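Local coordinates for hypothetical protein BP2299 (Bordetella pertussis Tohama I, PDB 2FQP) that is of unknown function but adopts the double-stranded beta-helix fold of the cupins and binds a zinc ion through histidines, at residues 21-26 and 89-94. Numbering follows the deposited sequence.
Sequences TEWRFP and FVEIEI
The ring of Phe-89 carries Trp-23 CB over one face, a CH-pi contact 4.2 Å from the ring centroid, while Phe-25 approaches it obliquely, Phe-25 CE1 lying 3.4 Å from Phe-89 CE2. Trp-23 has Thr-21 CG2 against one face of the indole and a water in plane at its NE1 edge. Both aromatic pairs with Phe-89 have their planes 39° apart, so the three rings form an obliquely tilted aromatic cluster. Phe-89 touches both of the others because its CG sits between backbone N and carbonyl carbon (chi1 65°), which lays the ring alongside Trp-23, pointing the same way.

The NE1 water bridges the strands: Trp-23 NE1 donates to it, and it donates in turn to Glu-91 OE1 at 2.6 Å. Glu-91 is stretched out beyond CG and its side chain crosses the indole obliquely, the carboxylate plane 51° from the ring. The zinc ion is about 4 Å from the Glu-91 side chain, nearest atoms.

Beneath the side chains the antiparallel backbones are joined by two hydrogen-bonded pairs, Thr-21 with Glu-91 and Trp-23 with Phe-89, flanking the non-hydrogen-bonded pair Glu-22 with Val-90. Trp-23 N to Phe-89 O is short and almost straight (2.8 Å), whereas the return bond from Phe-89 N to Trp-23 O stretches to 3.2 Å.

The aromatic rings and Glu-91 share the sheet face turned to the interior of the cupin barrel, where His-34, His-36 and His-77 bind the zinc and Glu-91 touches His-36. On the other face Val-90 packs on Val-43 of the second subunit. Within the sheet, strand 8-14 continues beyond 18-25, and strand 40-44 pairs with the far edge of 87-94.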
loop_
_atom_site.group_PDB
_atom_site.type_symbol
_atom_site.label_atom_id
_atom_site.label_comp_id
_atom_site.label_asym_id
_atom_site.label_seq_id
_atom_site.Cartn_x
_atom_site.Cartn_y
_atom_site.Cartn_z
ATOM N N THR A 21 3.848 2.022 7.901
ATOM C CA THR A 21 3.945 3.404 8.287
ATOM C C THR A 21 3.441 4.271 7.128
ATOM O O THR A 21 3.881 4.087 6.013
ATOM C CB THR A 21 5.397 3.769 8.645
ATOM O OG1 THR A 21 5.864 2.933 9.735
ATOM C CG2 THR A 21 5.502 5.246 9.066
ATOM N N GLU A 22 2.506 5.182 7.406
ATOM C CA GLU A 22 2.117 6.211 6.449
ATOM C C GLU A 22 3.121 7.336 6.626
ATOM O O GLU A 22 3.327 7.818 7.758
ATOM C CB GLU A 22 0.722 6.751 6.747
ATOM C CG GLU A 22 0.342 7.990 5.970
ATOM C CD GLU A 22 -0.854 8.675 6.544
ATOM O OE1 GLU A 22 -0.725 9.187 7.692
ATOM O OE2 GLU A 22 -1.930 8.640 5.888
ATOM N N TRP A 23 3.685 7.786 5.522
ATOM C CA TRP A 23 4.622 8.911 5.503
ATOM C C TRP A 23 3.975 10.071 4.770
ATOM O O TRP A 23 3.592 9.947 3.603
ATOM C CB TRP A 23 5.944 8.519 4.821
ATOM C CG TRP A 23 6.829 7.698 5.688
ATOM C CD1 TRP A 23 6.900 6.339 5.739
ATOM C CD2 TRP A 23 7.758 8.183 6.656
ATOM N NE1 TRP A 23 7.813 5.941 6.677
ATOM C CE2 TRP A 23 8.373 7.050 7.245
ATOM C CE3 TRP A 23 8.126 9.471 7.093
ATOM C CZ2 TRP A 23 9.337 7.157 8.275
ATOM C CZ3 TRP A 23 9.102 9.592 8.089
ATOM C CH2 TRP A 23 9.703 8.424 8.668
ATOM N N ARG A 24 3.780 11.190 5.470
ATOM C CA ARG A 24 3.146 12.361 4.866
ATOM C C ARG A 24 4.141 13.509 4.745
ATOM O O ARG A 24 4.661 14.019 5.745
ATOM C CB ARG A 24 1.870 12.798 5.642
ATOM C CG ARG A 24 0.728 11.799 5.605
ATOM C CD ARG A 24 -0.464 12.220 6.520
ATOM N NE ARG A 24 -1.132 13.390 5.979
ATOM C CZ ARG A 24 -2.354 13.803 6.337
ATOM N NH1 ARG A 24 -3.073 13.138 7.240
ATOM N NH2 ARG A 24 -2.880 14.896 5.768
ATOM N N PHE A 25 4.404 13.928 3.506
ATOM C CA PHE A 25 5.386 14.958 3.224
ATOM C C PHE A 25 4.739 16.289 3.012
ATOM O O PHE A 25 3.971 16.432 2.100
ATOM C CB PHE A 25 6.160 14.617 1.936
ATOM C CG PHE A 25 7.078 13.444 2.057
ATOM C CD1 PHE A 25 6.571 12.129 2.137
ATOM C CD2 PHE A 25 8.456 13.615 2.012
ATOM C CE1 PHE A 25 7.397 11.061 2.232
ATOM C CE2 PHE A 25 9.315 12.481 2.139
ATOM C CZ PHE A 25 8.768 11.228 2.262
ATOM N N PRO A 26 5.067 17.297 3.844
ATOM C CA PRO A 26 4.655 18.652 3.481
ATOM C C PRO A 26 5.266 19.007 2.147
ATOM O O PRO A 26 6.263 18.368 1.722
ATOM C CB PRO A 26 5.310 19.531 4.562
ATOM C CG PRO A 26 5.490 18.672 5.699
ATOM C CD PRO A 26 5.821 17.283 5.102
ATOM N N PHE A 89 2.809 8.351 0.989
ATOM C CA PHE A 89 2.946 6.938 0.689
ATOM C C PHE A 89 2.867 6.085 1.939
ATOM O O PHE A 89 3.078 6.565 3.057
ATOM C CB PHE A 89 4.191 6.578 -0.173
ATOM C CG PHE A 89 5.545 6.833 0.474
ATOM C CD1 PHE A 89 6.098 5.922 1.412
ATOM C CD2 PHE A 89 6.348 7.888 0.039
ATOM C CE1 PHE A 89 7.382 6.158 1.953
ATOM C CE2 PHE A 89 7.611 8.096 0.557
ATOM C CZ PHE A 89 8.126 7.252 1.519
ATOM N N VAL A 90 2.499 4.825 1.717
ATOM C CA VAL A 90 2.446 3.825 2.743
ATOM C C VAL A 90 3.633 2.876 2.530
ATOM O O VAL A 90 3.824 2.345 1.433
ATOM C CB VAL A 90 1.089 3.071 2.759
ATOM C CG1 VAL A 90 1.134 1.873 3.723
ATOM C CG2 VAL A 90 -0.020 4.041 3.173
ATOM N N GLU A 91 4.426 2.722 3.584
ATOM C CA GLU A 91 5.610 1.901 3.564
ATOM C C GLU A 91 5.397 0.653 4.431
ATOM O O GLU A 91 5.023 0.753 5.589
ATOM C CB GLU A 91 6.825 2.709 4.056
ATOM C CG GLU A 91 8.171 2.088 3.711
ATOM C CD GLU A 91 9.320 3.138 3.821
ATOM O OE1 GLU A 91 9.833 3.320 4.926
ATOM O OE2 GLU A 91 9.626 3.805 2.816
ATOM N N ILE A 92 5.620 -0.518 3.835
ATOM C CA ILE A 92 5.389 -1.821 4.500
ATOM C C ILE A 92 6.726 -2.515 4.662
ATOM O O ILE A 92 7.322 -2.967 3.682
ATOM C CB ILE A 92 4.446 -2.740 3.691
ATOM C CG1 ILE A 92 3.080 -2.102 3.499
ATOM C CG2 ILE A 92 4.251 -4.087 4.404
ATOM C CD1 ILE A 92 2.818 -1.642 2.104
ATOM N N GLU A 93 7.230 -2.539 5.887
ATOM C CA GLU A 93 8.532 -3.140 6.153
ATOM C C GLU A 93 8.285 -4.583 6.601
ATOM O O GLU A 93 7.390 -4.857 7.426
ATOM C CB GLU A 93 9.314 -2.365 7.212
ATOM C CG GLU A 93 9.691 -0.945 6.836
ATOM C CD GLU A 93 10.486 -0.332 7.936
ATOM O OE1 GLU A 93 9.859 0.121 8.914
ATOM O OE2 GLU A 93 11.728 -0.367 7.865
ATOM N N ILE A 94 9.109 -5.488 6.083
ATOM C CA ILE A 94 8.942 -6.918 6.318
ATOM C C ILE A 94 9.937 -7.366 7.367
ATOM O O ILE A 94 11.146 -7.262 7.169
ATOM C CB ILE A 94 9.163 -7.715 4.994
ATOM C CG1 ILE A 94 8.293 -7.161 3.861
ATOM C CG2 ILE A 94 8.919 -9.187 5.207
ATOM C CD1 ILE A 94 6.842 -7.013 4.197
HETATM O O HOH W 1 7.219 0.957 8.305
HETATM O O HOH W 2 8.582 3.132 7.160
#